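Local coordinates for lysine-sensitive aspartokinase 3 (Escherichia coli, PDB 2J0W), which catalyses the ATP-dependent phosphorylation of L-aspartate to 4-phospho-L-aspartate, the first step of lysine biosynthesis, and is feedback-inhibited by lysine, at residues R60-F72 and I88-E100. Residues are numbered along the deposited sequence; the frame is centred on the assembly and turned at random.
Sequences RFEKLDAIRNIQF and IERLLENITVLAE
L64, I67, L92 and I95 form the apolar centre of an antiparallel helix pair in the amino acid kinase domain. The axes of the two segments approach to 10.9 Å, with their directions 160° apart. CD2 of L64 meets CG2 of I95 at 3.8 Å, and the two side chains run past each other in opposite senses. I67 and L92 pass in the same manner, CG2 against CD2. The side chains of L64 and T96 cross at about a right angle, and CD1 of L64 touches CG2 of T96. Helix 44-51 packs on L64 and I67 through L51 and L48. M121 of helix 108-131 touches L92 and I88. These two helices also carry T45 and E119, which bind the substrate, but the pair itself lies outside the aspartate pocket.

Toward one end A99 CB packs on CD of R60, at 4.0 Å. E100 CA lies over one face of the R60 guanidinium, offset toward its rim, and R60 NE is hydrogen-bonded to the carbonyl O of L55.

At the other end L92 CD1 sits under the centre of the R68 guanidinium, 3.5 Å from CZ. R68 starts with CG anti to the backbone N (chi1 163°) and bends at chi3, which lays the flat group over this methyl. NH2 then forms a salt bridge with E89 OE1, long at 3.3 Å and bent. OE1 lies near the guanidinium plane; NH2 reaches it from the syn side, well out of the carboxylate plane. E89 also meets F72: its OE2 lies at the ring edge, 3.2 Å from CZ, with ring and carboxylate planes 77° apart. On helix 82-102, T96 OG1 donates to L92 O at 2.8 Å, from the face of that carbonyl opposite to T96 N.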
loop_
_atom_site.group_PDB
_atom_site.type_symbol
_atom_site.label_atom_id
_atom_site.label_comp_id
_atom_site.label_asym_id
_atom_site.label_seq_id
_atom_site.Cartn_x
_atom_site.Cartn_y
_atom_site.Cartn_z
ATOM N N ARG A 60 -23.908 39.166 2.171
ATOM C CA ARG A 60 -23.590 39.257 0.753
ATOM C C ARG A 60 -23.052 40.650 0.466
ATOM O O ARG A 60 -21.982 40.807 -0.122
ATOM C CB ARG A 60 -24.839 38.997 -0.101
ATOM C CG ARG A 60 -24.542 38.657 -1.550
ATOM C CD ARG A 60 -25.775 38.764 -2.424
ATOM N NE ARG A 60 -26.862 37.899 -1.975
ATOM C CZ ARG A 60 -28.151 38.191 -2.130
ATOM N NH1 ARG A 60 -28.505 39.325 -2.722
ATOM N NH2 ARG A 60 -29.088 37.360 -1.692
ATOM N N PHE A 61 -23.792 41.667 0.902
ATOM C CA PHE A 61 -23.379 43.053 0.678
ATOM C C PHE A 61 -22.023 43.397 1.296
ATOM O O PHE A 61 -21.268 44.193 0.743
ATOM C CB PHE A 61 -24.425 44.024 1.214
ATOM C CG PHE A 61 -24.075 45.473 0.979
ATOM C CD1 PHE A 61 -23.862 45.951 -0.317
ATOM C CD2 PHE A 61 -23.957 46.362 2.048
ATOM C CE1 PHE A 61 -23.542 47.290 -0.545
ATOM C CE2 PHE A 61 -23.638 47.702 1.830
ATOM C CZ PHE A 61 -23.431 48.165 0.530
ATOM N N GLU A 62 -21.722 42.812 2.449
ATOM C CA GLU A 62 -20.445 43.069 3.082
ATOM C C GLU A 62 -19.348 42.539 2.158
ATOM O O GLU A 62 -18.367 43.235 1.880
ATOM C CB GLU A 62 -20.364 42.354 4.428
ATOM C CG GLU A 62 -21.543 42.621 5.338
ATOM C CD GLU A 62 -21.500 41.771 6.594
ATOM O OE1 GLU A 62 -22.455 41.845 7.398
ATOM O OE2 GLU A 62 -20.507 41.028 6.776
ATOM N N LYS A 63 -19.525 41.314 1.667
ATOM C CA LYS A 63 -18.526 40.714 0.791
ATOM C C LYS A 63 -18.314 41.523 -0.482
ATOM O O LYS A 63 -17.174 41.757 -0.894
ATOM C CB LYS A 63 -18.924 39.291 0.408
ATOM C CG LYS A 63 -19.243 38.396 1.570
ATOM C CD LYS A 63 -18.031 38.009 2.397
ATOM C CE LYS A 63 -18.440 36.844 3.302
ATOM N NZ LYS A 63 -17.409 36.430 4.266
ATOM N N LEU A 64 -19.406 41.949 -1.107
ATOM C CA LEU A 64 -19.290 42.719 -2.336
ATOM C C LEU A 64 -18.564 44.023 -2.079
ATOM O O LEU A 64 -17.873 44.544 -2.954
ATOM C CB LEU A 64 -20.673 42.987 -2.929
ATOM C CG LEU A 64 -21.451 41.706 -3.280
ATOM C CD1 LEU A 64 -22.890 42.045 -3.596
ATOM C CD2 LEU A 64 -20.793 41.003 -4.461
ATOM N N ASP A 65 -18.699 44.559 -0.873
ATOM C CA ASP A 65 -18.026 45.806 -0.576
ATOM C C ASP A 65 -16.555 45.579 -0.290
ATOM O O ASP A 65 -15.695 46.375 -0.689
ATOM C CB ASP A 65 -18.683 46.511 0.600
ATOM C CG ASP A 65 -19.535 47.683 0.161
ATOM O OD1 ASP A 65 -19.082 48.461 -0.711
ATOM O OD2 ASP A 65 -20.652 47.833 0.696
ATOM N N ALA A 66 -16.257 44.497 0.413
ATOM C CA ALA A 66 -14.869 44.194 0.698
ATOM C C ALA A 66 -14.203 43.979 -0.675
ATOM O O ALA A 66 -13.047 44.336 -0.887
ATOM C CB ALA A 66 -14.768 42.933 1.580
ATOM N N ILE A 67 -14.947 43.414 -1.618
ATOM C CA ILE A 67 -14.406 43.195 -2.951
ATOM C C ILE A 67 -14.211 44.526 -3.682
ATOM O O ILE A 67 -13.152 44.760 -4.274
ATOM C CB ILE A 67 -15.320 42.260 -3.781
ATOM C CG1 ILE A 67 -15.207 40.838 -3.226
ATOM C CG2 ILE A 67 -14.944 42.313 -5.263
ATOM C CD1 ILE A 67 -16.042 39.833 -3.969
ATOM N N ARG A 68 -15.214 45.401 -3.642
ATOM C CA ARG A 68 -15.072 46.697 -4.303
ATOM C C ARG A 68 -13.969 47.553 -3.668
ATOM O O ARG A 68 -13.222 48.234 -4.378
ATOM C CB ARG A 68 -16.387 47.485 -4.282
ATOM C CG ARG A 68 -16.175 48.969 -4.583
ATOM C CD ARG A 68 -17.443 49.795 -4.540
ATOM N NE ARG A 68 -18.103 49.842 -5.840
ATOM C CZ ARG A 68 -18.935 48.910 -6.293
ATOM N NH1 ARG A 68 -19.216 47.851 -5.544
ATOM N NH2 ARG A 68 -19.485 49.035 -7.495
ATOM N N ASN A 69 -13.861 47.537 -2.342
ATOM C CA ASN A 69 -12.823 48.337 -1.711
ATOM C C ASN A 69 -11.458 47.985 -2.304
ATOM O O ASN A 69 -10.827 48.816 -2.954
ATOM C CB ASN A 69 -12.811 48.123 -0.196
ATOM C CG ASN A 69 -13.996 48.788 0.510
ATOM O OD1 ASN A 69 -14.247 48.527 1.689
ATOM N ND2 ASN A 69 -14.724 49.651 -0.206
ATOM N N ILE A 70 -11.022 46.746 -2.093
ATOM C CA ILE A 70 -9.730 46.270 -2.592
ATOM C C ILE A 70 -9.390 46.742 -4.012
ATOM O O ILE A 70 -8.247 47.106 -4.298
ATOM C CB ILE A 70 -9.661 44.712 -2.531
ATOM C CG1 ILE A 70 -9.521 44.264 -1.076
ATOM C CG2 ILE A 70 -8.495 44.191 -3.359
ATOM C CD1 ILE A 70 -9.671 42.777 -0.883
ATOM N N GLN A 71 -10.388 46.740 -4.887
ATOM C CA GLN A 71 -10.199 47.158 -6.272
ATOM C C GLN A 71 -10.030 48.661 -6.402
ATOM O O GLN A 71 -9.277 49.132 -7.253
ATOM C CB GLN A 71 -11.388 46.723 -7.134
ATOM C CG GLN A 71 -11.642 45.242 -7.113
ATOM C CD GLN A 71 -10.387 44.450 -7.357
ATOM O OE1 GLN A 71 -9.633 44.736 -8.281
ATOM N NE2 GLN A 71 -10.150 43.444 -6.527
ATOM N N PHE A 72 -10.743 49.424 -5.581
ATOM C CA PHE A 72 -10.623 50.869 -5.670
ATOM C C PHE A 72 -9.369 51.391 -4.978
ATOM O O PHE A 72 -8.860 52.450 -5.329
ATOM C CB PHE A 72 -11.895 51.543 -5.143
ATOM C CG PHE A 72 -12.994 51.625 -6.175
ATOM C CD1 PHE A 72 -13.508 50.469 -6.755
ATOM C CD2 PHE A 72 -13.485 52.857 -6.599
ATOM C CE1 PHE A 72 -14.489 50.536 -7.746
ATOM C CE2 PHE A 72 -14.469 52.933 -7.590
ATOM C CZ PHE A 72 -14.970 51.765 -8.163
ATOM N N ILE A 88 -14.412 47.810 -14.398
ATOM C CA ILE A 88 -14.480 47.283 -13.050
ATOM C C ILE A 88 -15.937 47.288 -12.610
ATOM O O ILE A 88 -16.421 46.310 -12.038
ATOM C CB ILE A 88 -13.662 48.122 -12.047
ATOM C CG1 ILE A 88 -12.190 48.184 -12.469
ATOM C CG2 ILE A 88 -13.769 47.506 -10.659
ATOM C CD1 ILE A 88 -11.518 46.843 -12.617
ATOM N N GLU A 89 -16.636 48.385 -12.891
ATOM C CA GLU A 89 -18.041 48.518 -12.524
ATOM C C GLU A 89 -18.880 47.401 -13.137
ATOM O O GLU A 89 -19.798 46.882 -12.496
ATOM C CB GLU A 89 -18.588 49.869 -12.980
ATOM C CG GLU A 89 -18.077 51.070 -12.199
ATOM C CD GLU A 89 -18.452 51.031 -10.734
ATOM O OE1 GLU A 89 -19.537 50.505 -10.396
ATOM O OE2 GLU A 89 -17.663 51.549 -9.919
ATOM N N ARG A 90 -18.576 47.039 -14.381
ATOM C CA ARG A 90 -19.309 45.959 -15.033
ATOM C C ARG A 90 -19.011 44.696 -14.258
ATOM O O ARG A 90 -19.920 44.050 -13.734
ATOM C CB ARG A 90 -18.874 45.803 -16.496
ATOM C CG ARG A 90 -19.735 46.581 -17.501
ATOM C CD ARG A 90 -20.169 47.960 -16.959
ATOM N NE ARG A 90 -21.186 47.853 -15.907
ATOM C CZ ARG A 90 -21.505 48.826 -15.056
ATOM N NH1 ARG A 90 -20.886 49.997 -15.120
ATOM N NH2 ARG A 90 -22.440 48.624 -14.135
ATOM N N LEU A 91 -17.727 44.365 -14.166
ATOM C CA LEU A 91 -17.301 43.175 -13.442
ATOM C C LEU A 91 -17.968 43.169 -12.067
ATOM O O LEU A 91 -18.646 42.201 -11.697
ATOM C CB LEU A 91 -15.773 43.152 -13.317
ATOM C CG LEU A 91 -15.044 43.224 -14.666
ATOM C CD1 LEU A 91 -13.555 43.155 -14.445
ATOM C CD2 LEU A 91 -15.490 42.086 -15.573
ATOM N N LEU A 92 -17.803 44.258 -11.320
ATOM C CA LEU A 92 -18.419 44.333 -10.004
ATOM C C LEU A 92 -19.915 44.127 -10.108
ATOM O O LEU A 92 -20.492 43.352 -9.351
ATOM C CB LEU A 92 -18.122 45.671 -9.339
ATOM C CG LEU A 92 -16.692 45.779 -8.819
ATOM C CD1 LEU A 92 -16.546 47.070 -8.056
ATOM C CD2 LEU A 92 -16.368 44.585 -7.919
ATOM N N GLU A 93 -20.545 44.805 -11.056
ATOM C CA GLU A 93 -21.979 44.661 -11.224
ATOM C C GLU A 93 -22.327 43.215 -11.557
ATOM O O GLU A 93 -23.276 42.654 -11.002
ATOM C CB GLU A 93 -22.489 45.593 -12.332
ATOM C CG GLU A 93 -24.001 45.516 -12.568
ATOM C CD GLU A 93 -24.823 45.871 -11.329
ATOM O OE1 GLU A 93 -24.587 46.958 -10.759
ATOM O OE2 GLU A 93 -25.704 45.071 -10.930
ATOM N N ASN A 94 -21.558 42.595 -12.447
ATOM C CA ASN A 94 -21.862 41.220 -12.820
ATOM C C ASN A 94 -21.663 40.301 -11.632
ATOM O O ASN A 94 -22.460 39.390 -11.391
ATOM C CB ASN A 94 -20.992 40.758 -13.983
ATOM C CG ASN A 94 -21.536 39.505 -14.645
ATOM O OD1 ASN A 94 -20.897 38.449 -14.632
ATOM N ND2 ASN A 94 -22.734 39.614 -15.222
ATOM N N ILE A 95 -20.596 40.552 -10.883
ATOM C CA ILE A 95 -20.299 39.751 -9.703
ATOM C C ILE A 95 -21.532 39.830 -8.811
ATOM O O ILE A 95 -22.011 38.815 -8.279
ATOM C CB ILE A 95 -19.054 40.308 -8.950
ATOM C CG1 ILE A 95 -17.790 40.023 -9.766
ATOM C CG2 ILE A 95 -18.952 39.701 -7.561
ATOM C CD1 ILE A 95 -16.501 40.534 -9.140
ATOM N N THR A 96 -22.059 41.044 -8.683
ATOM C CA THR A 96 -23.228 41.271 -7.864
ATOM C C THR A 96 -24.411 40.435 -8.334
ATOM O O THR A 96 -25.009 39.712 -7.539
ATOM C CB THR A 96 -23.600 42.761 -7.863
ATOM O OG1 THR A 96 -22.487 43.516 -7.364
ATOM C CG2 THR A 96 -24.831 43.019 -6.987
ATOM N N VAL A 97 -24.750 40.497 -9.621
ATOM C CA VAL A 97 -25.896 39.714 -10.089
ATOM C C VAL A 97 -25.663 38.222 -9.906
ATOM O O VAL A 97 -26.587 37.494 -9.538
ATOM C CB VAL A 97 -26.252 39.976 -11.577
ATOM C CG1 VAL A 97 -27.696 39.510 -11.843
ATOM C CG2 VAL A 97 -26.103 41.448 -11.908
ATOM N N LEU A 98 -24.440 37.762 -10.159
ATOM C CA LEU A 98 -24.132 36.342 -9.982
ATOM C C LEU A 98 -24.293 35.964 -8.507
ATOM O O LEU A 98 -24.838 34.900 -8.181
ATOM C CB LEU A 98 -22.701 36.024 -10.456
ATOM C CG LEU A 98 -22.484 36.141 -11.970
ATOM C CD1 LEU A 98 -21.036 35.877 -12.315
ATOM C CD2 LEU A 98 -23.382 35.150 -12.698
ATOM N N ALA A 99 -23.826 36.835 -7.615
ATOM C CA ALA A 99 -23.945 36.557 -6.194
ATOM C C ALA A 99 -25.425 36.450 -5.843
ATOM O O ALA A 99 -25.806 35.675 -4.966
ATOM C CB ALA A 99 -23.290 37.651 -5.386
ATOM N N GLU A 100 -26.263 37.219 -6.535
ATOM C CA GLU A 100 -27.697 37.165 -6.269
ATOM C C GLU A 100 -28.258 35.833 -6.731
ATOM O O GLU A 100 -29.182 35.291 -6.117
ATOM C CB GLU A 100 -28.448 38.296 -6.975
ATOM C CG GLU A 100 -29.959 38.063 -7.008
ATOM C CD GLU A 100 -30.745 39.290 -7.432
ATOM O OE1 GLU A 100 -30.231 40.069 -8.266
ATOM O OE2 GLU A 100 -31.883 39.468 -6.940
#